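PDB 5B7H: LysR family transcriptional regulator from Vibrio vulnificus, which probably acts as a DNA-binding transcription regulator of the OxyR type, this chain being its regulatory domain without the DNA-binding part. Local coordinates for residues D88-Q98 and G159-I170; S13-G21 and R204-A212. The protein carries 1 engineered substitution. One frame throughout, in Å; residues are numbered along the deposited sequence.

Interaction 1. Residues D88-Q98 and G159-I170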
loop_
_atom_site.group_PDB
_atom_site.type_symbol
_atom_site.label_atom_id
_atom_site.label_comp_id
_atom_site.label_asym_id
_atom_site.label_seq_id
_atom_site.Cartn_x
_atom_site.Cartn_y
_atom_site.Cartn_z
ATOM N N ASP A 88 -14.418 -7.794 10.010
ATOM C CA ASP A 88 -13.866 -7.923 8.665
ATOM C C ASP A 88 -13.436 -9.379 8.537
ATOM O O ASP A 88 -12.468 -9.795 9.183
ATOM C CB ASP A 88 -12.678 -6.947 8.580
ATOM C CG ASP A 88 -11.984 -6.873 7.198
ATOM O OD1 ASP A 88 -12.614 -7.109 6.132
ATOM O OD2 ASP A 88 -10.772 -6.514 7.243
ATOM N N PRO A 89 -14.150 -10.190 7.782
ATOM C CA PRO A 89 -13.813 -11.611 7.670
ATOM C C PRO A 89 -12.444 -11.852 7.055
ATOM O O PRO A 89 -11.958 -11.049 6.259
ATOM C CB PRO A 89 -14.904 -12.165 6.744
ATOM C CG PRO A 89 -16.014 -11.231 6.906
ATOM C CD PRO A 89 -15.401 -9.856 7.100
ATOM N N PHE A 90 -11.860 -13.017 7.373
ATOM C CA PHE A 90 -10.631 -13.479 6.736
ATOM C C PHE A 90 -10.967 -14.526 5.685
ATOM O O PHE A 90 -11.887 -15.349 5.863
ATOM C CB PHE A 90 -9.703 -14.137 7.758
ATOM C CG PHE A 90 -8.997 -13.162 8.657
ATOM C CD1 PHE A 90 -9.158 -13.197 10.006
ATOM C CD2 PHE A 90 -8.160 -12.203 8.121
ATOM C CE1 PHE A 90 -8.495 -12.279 10.838
ATOM C CE2 PHE A 90 -7.502 -11.294 8.966
ATOM C CZ PHE A 90 -7.672 -11.354 10.319
ATOM N N LYS A 91 -10.215 -14.503 4.599
ATOM C CA LYS A 91 -10.239 -15.593 3.637
ATOM C C LYS A 91 -8.810 -16.057 3.425
ATOM O O LYS A 91 -7.852 -15.416 3.849
ATOM C CB LYS A 91 -10.775 -15.097 2.298
ATOM C CG LYS A 91 -12.243 -14.626 2.358
ATOM C CD LYS A 91 -13.138 -15.813 2.565
ATOM C CE LYS A 91 -14.551 -15.463 2.120
ATOM N NZ LYS A 91 -15.131 -14.553 3.085
ATOM N N MET A 92 -8.662 -17.212 2.804
ATOM C CA MET A 92 -7.354 -17.609 2.298
ATOM C C MET A 92 -7.340 -17.449 0.784
ATOM O O MET A 92 -8.379 -17.454 0.116
ATOM C CB MET A 92 -7.035 -19.058 2.710
ATOM C CG MET A 92 -7.032 -19.213 4.226
ATOM S SD MET A 92 -6.408 -20.809 4.779
ATOM C CE MET A 92 -4.674 -20.606 4.306
ATOM N N VAL A 93 -6.149 -17.320 0.220
ATOM C CA VAL A 93 -6.031 -17.205 -1.224
ATOM C C VAL A 93 -4.925 -18.138 -1.695
ATOM O O VAL A 93 -3.933 -18.361 -0.998
ATOM C CB VAL A 93 -5.733 -15.763 -1.735
ATOM C CG1 VAL A 93 -6.923 -14.852 -1.638
ATOM C CG2 VAL A 93 -4.519 -15.169 -0.976
ATOM N N ILE A 94 -5.099 -18.683 -2.886
ATOM C CA ILE A 94 -4.074 -19.466 -3.573
ATOM C C ILE A 94 -4.125 -19.111 -5.055
ATOM O O ILE A 94 -5.123 -18.607 -5.572
ATOM C CB ILE A 94 -4.276 -20.991 -3.413
ATOM C CG1 ILE A 94 -5.580 -21.447 -4.083
ATOM C CG2 ILE A 94 -4.271 -21.358 -1.959
ATOM C CD1 ILE A 94 -5.858 -22.982 -3.939
ATOM N N SER A 95 -3.030 -19.356 -5.752
ATOM C CA SER A 95 -3.101 -19.147 -7.191
ATOM C C SER A 95 -3.960 -20.218 -7.861
ATOM O O SER A 95 -4.011 -21.381 -7.439
ATOM C CB SER A 95 -1.708 -19.134 -7.796
ATOM O OG SER A 95 -1.157 -20.427 -7.731
ATOM N N ARG A 96 -4.653 -19.806 -8.935
ATOM C CA ARG A 96 -5.400 -20.760 -9.751
ATOM C C ARG A 96 -4.523 -21.934 -10.170
ATOM O O ARG A 96 -4.992 -23.084 -10.218
ATOM C CB ARG A 96 -5.864 -20.002 -10.995
ATOM C CG ARG A 96 -6.638 -20.810 -12.000
ATOM C CD ARG A 96 -7.921 -21.315 -11.372
ATOM N NE ARG A 96 -9.041 -20.361 -11.374
ATOM C CZ ARG A 96 -10.307 -20.763 -11.194
ATOM N NH1 ARG A 96 -10.551 -22.064 -10.989
ATOM N NH2 ARG A 96 -11.317 -19.894 -11.219
ATOM N N HIS A 97 -3.230 -21.660 -10.470
ATOM C CA HIS A 97 -2.318 -22.693 -10.988
ATOM C C HIS A 97 -1.922 -23.690 -9.923
ATOM O O HIS A 97 -1.394 -24.763 -10.250
ATOM C CB HIS A 97 -1.067 -22.053 -11.593
ATOM C CG HIS A 97 -1.372 -21.133 -12.736
ATOM N ND1 HIS A 97 -0.786 -19.888 -12.871
ATOM C CD2 HIS A 97 -2.229 -21.263 -13.779
ATOM C CE1 HIS A 97 -1.257 -19.299 -13.956
ATOM N NE2 HIS A 97 -2.135 -20.112 -14.525
ATOM N N GLN A 98 -2.171 -23.351 -8.663
ATOM C CA GLN A 98 -1.795 -24.148 -7.499
ATOM C C GLN A 98 -3.014 -24.761 -6.848
ATOM O O GLN A 98 -2.877 -25.445 -5.828
ATOM C CB GLN A 98 -1.086 -23.258 -6.449
ATOM C CG GLN A 98 0.421 -23.115 -6.671
ATOM C CD GLN A 98 1.137 -24.377 -6.250
ATOM O OE1 GLN A 98 0.588 -25.152 -5.470
ATOM N NE2 GLN A 98 2.345 -24.610 -6.777
ATOM N N GLY A 159 2.646 -18.376 -7.076
ATOM C CA GLY A 159 2.494 -19.801 -6.827
ATOM C C GLY A 159 3.267 -20.323 -5.636
ATOM O O GLY A 159 3.406 -21.553 -5.486
ATOM N N LEU A 160 3.724 -19.436 -4.749
ATOM C CA LEU A 160 4.658 -19.866 -3.701
ATOM C C LEU A 160 3.950 -20.500 -2.508
ATOM O O LEU A 160 4.573 -21.232 -1.730
ATOM C CB LEU A 160 5.570 -18.713 -3.286
ATOM C CG LEU A 160 6.302 -18.018 -4.438
ATOM C CD1 LEU A 160 7.315 -16.995 -3.869
ATOM C CD2 LEU A 160 6.972 -19.095 -5.352
ATOM N N GLY A 161 2.645 -20.280 -2.369
ATOM C CA GLY A 161 1.948 -20.862 -1.241
ATOM C C GLY A 161 0.639 -20.140 -1.019
ATOM O O GLY A 161 -0.055 -19.780 -1.979
ATOM N N THR A 162 0.254 -19.958 0.230
ATOM C CA THR A 162 -1.068 -19.410 0.536
ATOM C C THR A 162 -0.920 -18.367 1.634
ATOM O O THR A 162 0.133 -18.255 2.272
ATOM C CB THR A 162 -2.022 -20.541 0.966
ATOM O OG1 THR A 162 -3.345 -20.016 1.140
ATOM C CG2 THR A 162 -1.591 -21.230 2.302
ATOM N N THR A 163 -1.970 -17.586 1.859
ATOM C CA THR A 163 -1.950 -16.668 2.990
ATOM C C THR A 163 -3.385 -16.283 3.317
ATOM O O THR A 163 -4.323 -16.685 2.628
ATOM C CB THR A 163 -1.124 -15.409 2.650
ATOM O OG1 THR A 163 -0.812 -14.723 3.892
ATOM C CG2 THR A 163 -1.890 -14.461 1.679
ATOM N N PHE A 164 -3.532 -15.515 4.391
ATOM C CA PHE A 164 -4.802 -14.959 4.868
ATOM C C PHE A 164 -4.926 -13.520 4.415
ATOM O O PHE A 164 -3.984 -12.736 4.554
ATOM C CB PHE A 164 -4.880 -14.991 6.399
ATOM C CG PHE A 164 -4.566 -16.352 7.007
ATOM C CD1 PHE A 164 -3.311 -16.629 7.530
ATOM C CD2 PHE A 164 -5.535 -17.341 7.079
ATOM C CE1 PHE A 164 -3.053 -17.849 8.118
ATOM C CE2 PHE A 164 -5.273 -18.587 7.647
ATOM C CZ PHE A 164 -4.018 -18.841 8.152
ATOM N N ILE A 165 -6.119 -13.166 3.922
ATOM C CA ILE A 165 -6.430 -11.835 3.380
ATOM C C ILE A 165 -7.728 -11.313 3.989
ATOM O O ILE A 165 -8.713 -12.059 4.052
ATOM C CB ILE A 165 -6.605 -11.884 1.843
ATOM C CG1 ILE A 165 -5.305 -12.364 1.187
ATOM C CG2 ILE A 165 -6.901 -10.493 1.297
ATOM C CD1 ILE A 165 -4.111 -11.480 1.579
ATOM N N PRO A 166 -7.804 -10.049 4.387
ATOM C CA PRO A 166 -9.078 -9.522 4.879
ATOM C C PRO A 166 -10.051 -9.248 3.738
ATOM O O PRO A 166 -9.675 -8.850 2.624
ATOM C CB PRO A 166 -8.655 -8.210 5.569
ATOM C CG PRO A 166 -7.431 -7.763 4.845
ATOM C CD PRO A 166 -6.719 -9.047 4.380
ATOM N N GLN A 167 -11.323 -9.458 4.064
ATOM C CA GLN A 167 -12.399 -9.282 3.111
ATOM C C GLN A 167 -12.398 -7.898 2.513
ATOM O O GLN A 167 -12.640 -7.750 1.306
ATOM C CB GLN A 167 -13.751 -9.586 3.745
ATOM C CG GLN A 167 -14.869 -9.653 2.678
ATOM C CD GLN A 167 -14.671 -10.798 1.697
ATOM O OE1 GLN A 167 -14.365 -11.922 2.110
ATOM N NE2 GLN A 167 -14.870 -10.531 0.412
ATOM N N MET A 168 -12.081 -6.860 3.317
ATOM C CA MET A 168 -12.148 -5.534 2.713
ATOM C C MET A 168 -11.146 -5.362 1.577
ATOM O O MET A 168 -11.374 -4.565 0.657
ATOM C CB MET A 168 -12.013 -4.424 3.762
ATOM C CG MET A 168 -10.679 -4.462 4.500
ATOM S SD MET A 168 -10.426 -2.983 5.561
ATOM C CE MET A 168 -11.734 -3.231 6.782
ATOM N N ALA A 169 -10.019 -6.077 1.626
ATOM C CA ALA A 169 -9.072 -5.996 0.508
ATOM C C ALA A 169 -9.648 -6.639 -0.746
ATOM O O ALA A 169 -9.486 -6.094 -1.866
ATOM C CB ALA A 169 -7.738 -6.636 0.911
ATOM N N ILE A 170 -10.288 -7.803 -0.584
ATOM C CA ILE A 170 -10.926 -8.460 -1.718
ATOM C C ILE A 170 -11.993 -7.564 -2.314
ATOM O O ILE A 170 -12.083 -7.408 -3.554
ATOM C CB ILE A 170 -11.528 -9.800 -1.272
ATOM C CG1 ILE A 170 -10.417 -10.700 -0.741
ATOM C CG2 ILE A 170 -12.206 -10.447 -2.453
ATOM C CD1 ILE A 170 -10.967 -11.995 -0.134
HETATM O O HOH W 1 -0.317 -19.898 -4.710
#

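Interaction 2. Residues S13-G21 and R204-A212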
loop_
_atom_site.group_PDB
_atom_site.type_symbol
_atom_site.label_atom_id
_atom_site.label_comp_id
_atom_site.label_asym_id
_atom_site.label_seq_id
_atom_site.Cartn_x
_atom_site.Cartn_y
_atom_site.Cartn_z
ATOM N N SER A 13 -20.238 19.754 15.169
ATOM C CA SER A 13 -19.119 18.921 15.613
ATOM C C SER A 13 -18.430 18.136 14.475
ATOM O O SER A 13 -17.255 17.755 14.612
ATOM C CB SER A 13 -19.545 17.959 16.730
ATOM O OG SER A 13 -20.570 17.073 16.297
ATOM N N MET A 14 -19.141 17.877 13.359
ATOM C CA MET A 14 -18.490 17.299 12.177
ATOM C C MET A 14 -17.958 18.345 11.229
ATOM O O MET A 14 -17.944 18.122 10.011
ATOM C CB MET A 14 -19.396 16.324 11.422
ATOM C CG MET A 14 -20.159 15.494 12.323
ATOM S SD MET A 14 -18.949 14.533 13.225
ATOM C CE MET A 14 -18.179 13.346 12.098
ATOM N N GLN A 15 -17.557 19.493 11.745
ATOM C CA GLN A 15 -16.932 20.520 10.944
ATOM C C GLN A 15 -15.465 20.628 11.328
ATOM O O GLN A 15 -15.051 20.262 12.432
ATOM C CB GLN A 15 -17.639 21.865 11.130
ATOM C CG GLN A 15 -19.105 21.810 10.767
ATOM C CD GLN A 15 -19.633 23.143 10.277
ATOM O OE1 GLN A 15 -18.886 23.966 9.730
ATOM N NE2 GLN A 15 -20.925 23.372 10.478
ATOM N N GLY A 16 -14.679 21.123 10.396
ATOM C CA GLY A 16 -13.311 21.444 10.719
ATOM C C GLY A 16 -12.385 20.303 10.349
ATOM O O GLY A 16 -12.692 19.483 9.486
ATOM N N GLN A 17 -11.274 20.192 11.043
ATOM C CA GLN A 17 -10.222 19.274 10.641
ATOM C C GLN A 17 -10.079 18.162 11.671
ATOM O O GLN A 17 -10.206 18.396 12.874
ATOM C CB GLN A 17 -8.954 20.057 10.523
ATOM C CG GLN A 17 -7.758 19.308 10.113
ATOM C CD GLN A 17 -6.584 20.244 10.034
ATOM O OE1 GLN A 17 -6.400 20.935 9.022
ATOM N NE2 GLN A 17 -5.783 20.290 11.105
ATOM N N LEU A 18 -9.831 16.943 11.185
ATOM C CA LEU A 18 -9.561 15.800 12.040
ATOM C C LEU A 18 -8.319 15.105 11.500
ATOM O O LEU A 18 -8.238 14.902 10.285
ATOM C CB LEU A 18 -10.767 14.867 11.974
ATOM C CG LEU A 18 -11.024 13.858 13.051
ATOM C CD1 LEU A 18 -11.203 14.631 14.349
ATOM C CD2 LEU A 18 -12.294 13.105 12.675
ATOM N N LYS A 19 -7.363 14.769 12.382
ATOM C CA LYS A 19 -6.203 13.950 12.051
ATOM C C LYS A 19 -6.489 12.500 12.417
ATOM O O LYS A 19 -6.611 12.159 13.592
ATOM C CB LYS A 19 -4.904 14.460 12.705
ATOM C CG LYS A 19 -4.557 15.890 12.237
ATOM C CD LYS A 19 -3.464 16.509 13.066
ATOM C CE LYS A 19 -2.671 17.540 12.297
ATOM N NZ LYS A 19 -1.592 18.072 13.174
ATOM N N LEU A 20 -6.521 11.642 11.422
ATOM C CA LEU A 20 -6.930 10.252 11.625
ATOM C C LEU A 20 -5.803 9.336 11.171
ATOM O O LEU A 20 -5.289 9.492 10.063
ATOM C CB LEU A 20 -8.234 9.946 10.832
ATOM C CG LEU A 20 -8.775 8.526 10.993
ATOM C CD1 LEU A 20 -10.344 8.598 10.867
ATOM C CD2 LEU A 20 -8.207 7.582 9.948
ATOM N N GLY A 21 -5.447 8.367 12.009
ATOM C CA GLY A 21 -4.426 7.387 11.695
ATOM C C GLY A 21 -5.083 6.050 11.395
ATOM O O GLY A 21 -6.105 5.700 11.982
ATOM N N ARG A 204 -13.448 15.896 21.656
ATOM C CA ARG A 204 -14.096 15.643 20.374
ATOM C C ARG A 204 -14.857 14.318 20.341
ATOM O O ARG A 204 -15.101 13.778 19.271
ATOM C CB ARG A 204 -13.080 15.754 19.252
ATOM C CG ARG A 204 -12.261 17.023 19.448
ATOM C CD ARG A 204 -11.514 17.376 18.205
ATOM N NE ARG A 204 -12.424 17.603 17.091
ATOM C CZ ARG A 204 -12.020 17.864 15.848
ATOM N NH1 ARG A 204 -10.719 17.934 15.585
ATOM N NH2 ARG A 204 -12.907 18.058 14.875
ATOM N N SER A 205 -15.306 13.818 21.489
ATOM C CA SER A 205 -15.904 12.488 21.501
ATOM C C SER A 205 -17.242 12.454 20.772
ATOM O O SER A 205 -17.605 11.412 20.219
ATOM C CB SER A 205 -16.096 12.001 22.928
ATOM O OG SER A 205 -16.837 12.980 23.610
ATOM N N LYS A 206 -17.974 13.573 20.735
ATOM C CA LYS A 206 -19.178 13.616 19.905
ATOM C C LYS A 206 -18.841 13.389 18.430
ATOM O O LYS A 206 -19.569 12.672 17.719
ATOM C CB LYS A 206 -19.903 14.955 20.140
ATOM C CG LYS A 206 -21.159 15.168 19.327
ATOM C CD LYS A 206 -22.169 16.075 20.062
ATOM C CE LYS A 206 -22.843 17.080 19.093
ATOM N NZ LYS A 206 -23.346 16.494 17.804
ATOM N N THR A 207 -17.756 14.015 17.947
ATOM C CA THR A 207 -17.290 13.774 16.588
ATOM C C THR A 207 -16.910 12.307 16.392
ATOM O O THR A 207 -17.265 11.701 15.383
ATOM C CB THR A 207 -16.075 14.669 16.302
ATOM O OG1 THR A 207 -16.436 16.023 16.587
ATOM C CG2 THR A 207 -15.640 14.565 14.887
ATOM N N PHE A 208 -16.183 11.723 17.356
ATOM C CA PHE A 208 -15.703 10.350 17.185
ATOM C C PHE A 208 -16.853 9.370 17.146
ATOM O O PHE A 208 -16.821 8.422 16.347
ATOM C CB PHE A 208 -14.726 9.964 18.292
ATOM C CG PHE A 208 -13.502 10.855 18.369
ATOM C CD1 PHE A 208 -12.954 11.464 17.226
ATOM C CD2 PHE A 208 -12.937 11.136 19.613
ATOM C CE1 PHE A 208 -11.839 12.322 17.364
ATOM C CE2 PHE A 208 -11.821 11.968 19.745
ATOM C CZ PHE A 208 -11.277 12.570 18.607
ATOM N N ASN A 209 -17.886 9.604 17.961
ATOM C CA ASN A 209 -19.020 8.686 17.949
ATOM C C ASN A 209 -19.807 8.804 16.641
ATOM O O ASN A 209 -20.248 7.784 16.102
ATOM C CB ASN A 209 -19.881 8.873 19.205
ATOM C CG ASN A 209 -19.254 8.220 20.459
ATOM O OD1 ASN A 209 -18.785 7.079 20.432
ATOM N ND2 ASN A 209 -19.258 8.958 21.561
ATOM N N GLN A 210 -19.966 10.017 16.085
ATOM C CA GLN A 210 -20.600 10.128 14.751
ATOM C C GLN A 210 -19.769 9.443 13.678
ATOM O O GLN A 210 -20.311 8.798 12.776
ATOM C CB GLN A 210 -20.806 11.579 14.316
ATOM C CG GLN A 210 -21.882 12.314 15.112
ATOM C CD GLN A 210 -21.930 13.795 14.816
ATOM O OE1 GLN A 210 -21.271 14.602 15.494
ATOM N NE2 GLN A 210 -22.710 14.172 13.799
ATOM N N LEU A 211 -18.445 9.598 13.739
ATOM C CA LEU A 211 -17.589 8.931 12.797
ATOM C C LEU A 211 -17.720 7.423 12.940
ATOM O O LEU A 211 -17.702 6.712 11.942
ATOM C CB LEU A 211 -16.142 9.379 13.058
ATOM C CG LEU A 211 -15.184 8.966 11.972
ATOM C CD1 LEU A 211 -15.616 9.569 10.633
ATOM C CD2 LEU A 211 -13.756 9.453 12.378
ATOM N N ALA A 212 -17.795 6.916 14.179
ATOM C CA ALA A 212 -17.915 5.477 14.394
ATOM C C ALA A 212 -19.187 4.937 13.738
ATOM O O ALA A 212 -19.145 3.862 13.117
ATOM C CB ALA A 212 -17.945 5.180 15.910
#

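Interaction 1. Residues D88-Q98 and G159-I170
An antiparallel strand pair at one border of the central sheet joins 88-98 to 159-170, where strand 163-166, outermost within the chain, lies along strand 88-95. The contact is mostly buried. Lys91 and Ile165 form a hydrogen-bonded pair, with Lys91 N to Ile165 O at 2.9 Å and nearly straight at 171°. Val93 N to Thr163 O continues the ladder. Beyond it the side chain of Thr162 takes over: OG1, anti to the backbone N (chi1 -174°), gives a hydrogen bond to Val93 O from above the carbonyl plane, at 2.8 Å. Farther on, one water accepts from Ser95 N and donates to Gly161 O, bridging Ser95 to the loop before strand 163-166.

Met92 and Phe164 point the same way, side by side. Met92 CG lies 3.7 Å from Phe164 CD2, and the sulfur sits obliquely to the ring in a Met-aromatic contact. On this face Phe164 and Phe90 pack on helix 124-132. Val93 and Ile165 lie together on the other face, where Ile165 packs on helix 149-157.

At the far end Pro166 is the N-cap of helix 167-171. Asp88 OD1 accepts from Met168 N at 2.9 Å with its syn lone pair, while OD2 forms a salt bridge with Arg192. This N-H comes from the start of the helix, so the partial positive charge there probably steadies the Asp88 carboxylate. Lys91, bent at chi2 and chi4, brings NZ to Gln167 OE1 at 2.9 Å. Helices on both faces of a mixed sheet are typical of the periplasmic-binding-protein-like regulatory domain of LysR proteins.

Interaction 2. Residues S13-G21 and R204-A212
Leu18 lays its CD1 over one face of the Arg204 guanidinium, 3.6 Å from NH1, as the two side chains run antiparallel to one another. The same methyl meets the edge of the Phe208 ring at CE1. The other branch of Leu18, CD2, meets Leu211 CD2 tip to tip at 3.9 Å. Leu20 CD1 also reaches this Leu211 methyl.

At the guanidinium edge Arg204 NH1 gives a hydrogen bond to Gln17 O, at 2.8 Å and 168°. The bond lies in both the carbonyl and guanidinium planes; the second one, from NH2, is weak. The in-plane bond, with Leu18 over one face, probably limits rotation of the group. Asp67 adds a long, weak ion pair.

Just before the strand, Ser13 sits against the first turns of helix 205-217. Its OG gives a hydrogen bond to Gln210 OE1 at 2.7 Å, in the carbonyl plane, and accepts one from Lys206 NZ. Thr207 OG1 gives its proton to Ser13 O at 2.8 Å from above the carbonyl plane. Met14, bent at chi2 (-63°) and chi3 (-69°), curls back along Gln210, with SD 3.2 Å from Gln210 OE1.

Leucines of the strand pack on the helix, while Ser13 before it and Gln17 within it supply polar bonds. Arg204 takes part in both: its flat face packs on Leu18 while NH1 bonds the Gln17 carbonyl. A sulfate near its side chain, probably from the crystallisation liquor, is consistent with positive charge here.

Overall arrangement
Both contacts reach the same mixed sheet, on opposite sides of the chain's centre, with their own centres about 33 Å apart and their nearest atoms about 12 Å apart. Interaction 1 is the more buried. It pairs strand with strand, so main-chain bonds set its register and side chains fill both faces. Interaction 2 is partly open to solvent. There a helix crosses the end of a strand, no main-chain ladder forms, and side chains such as Arg204, Thr207, Ser13 and Gln210 take part in the polar bonds. Strand 81-95 links the two regions: its later part forms interaction 1, and residues near its start, Arg83 and Val85, touch helix 205-217 of interaction 2.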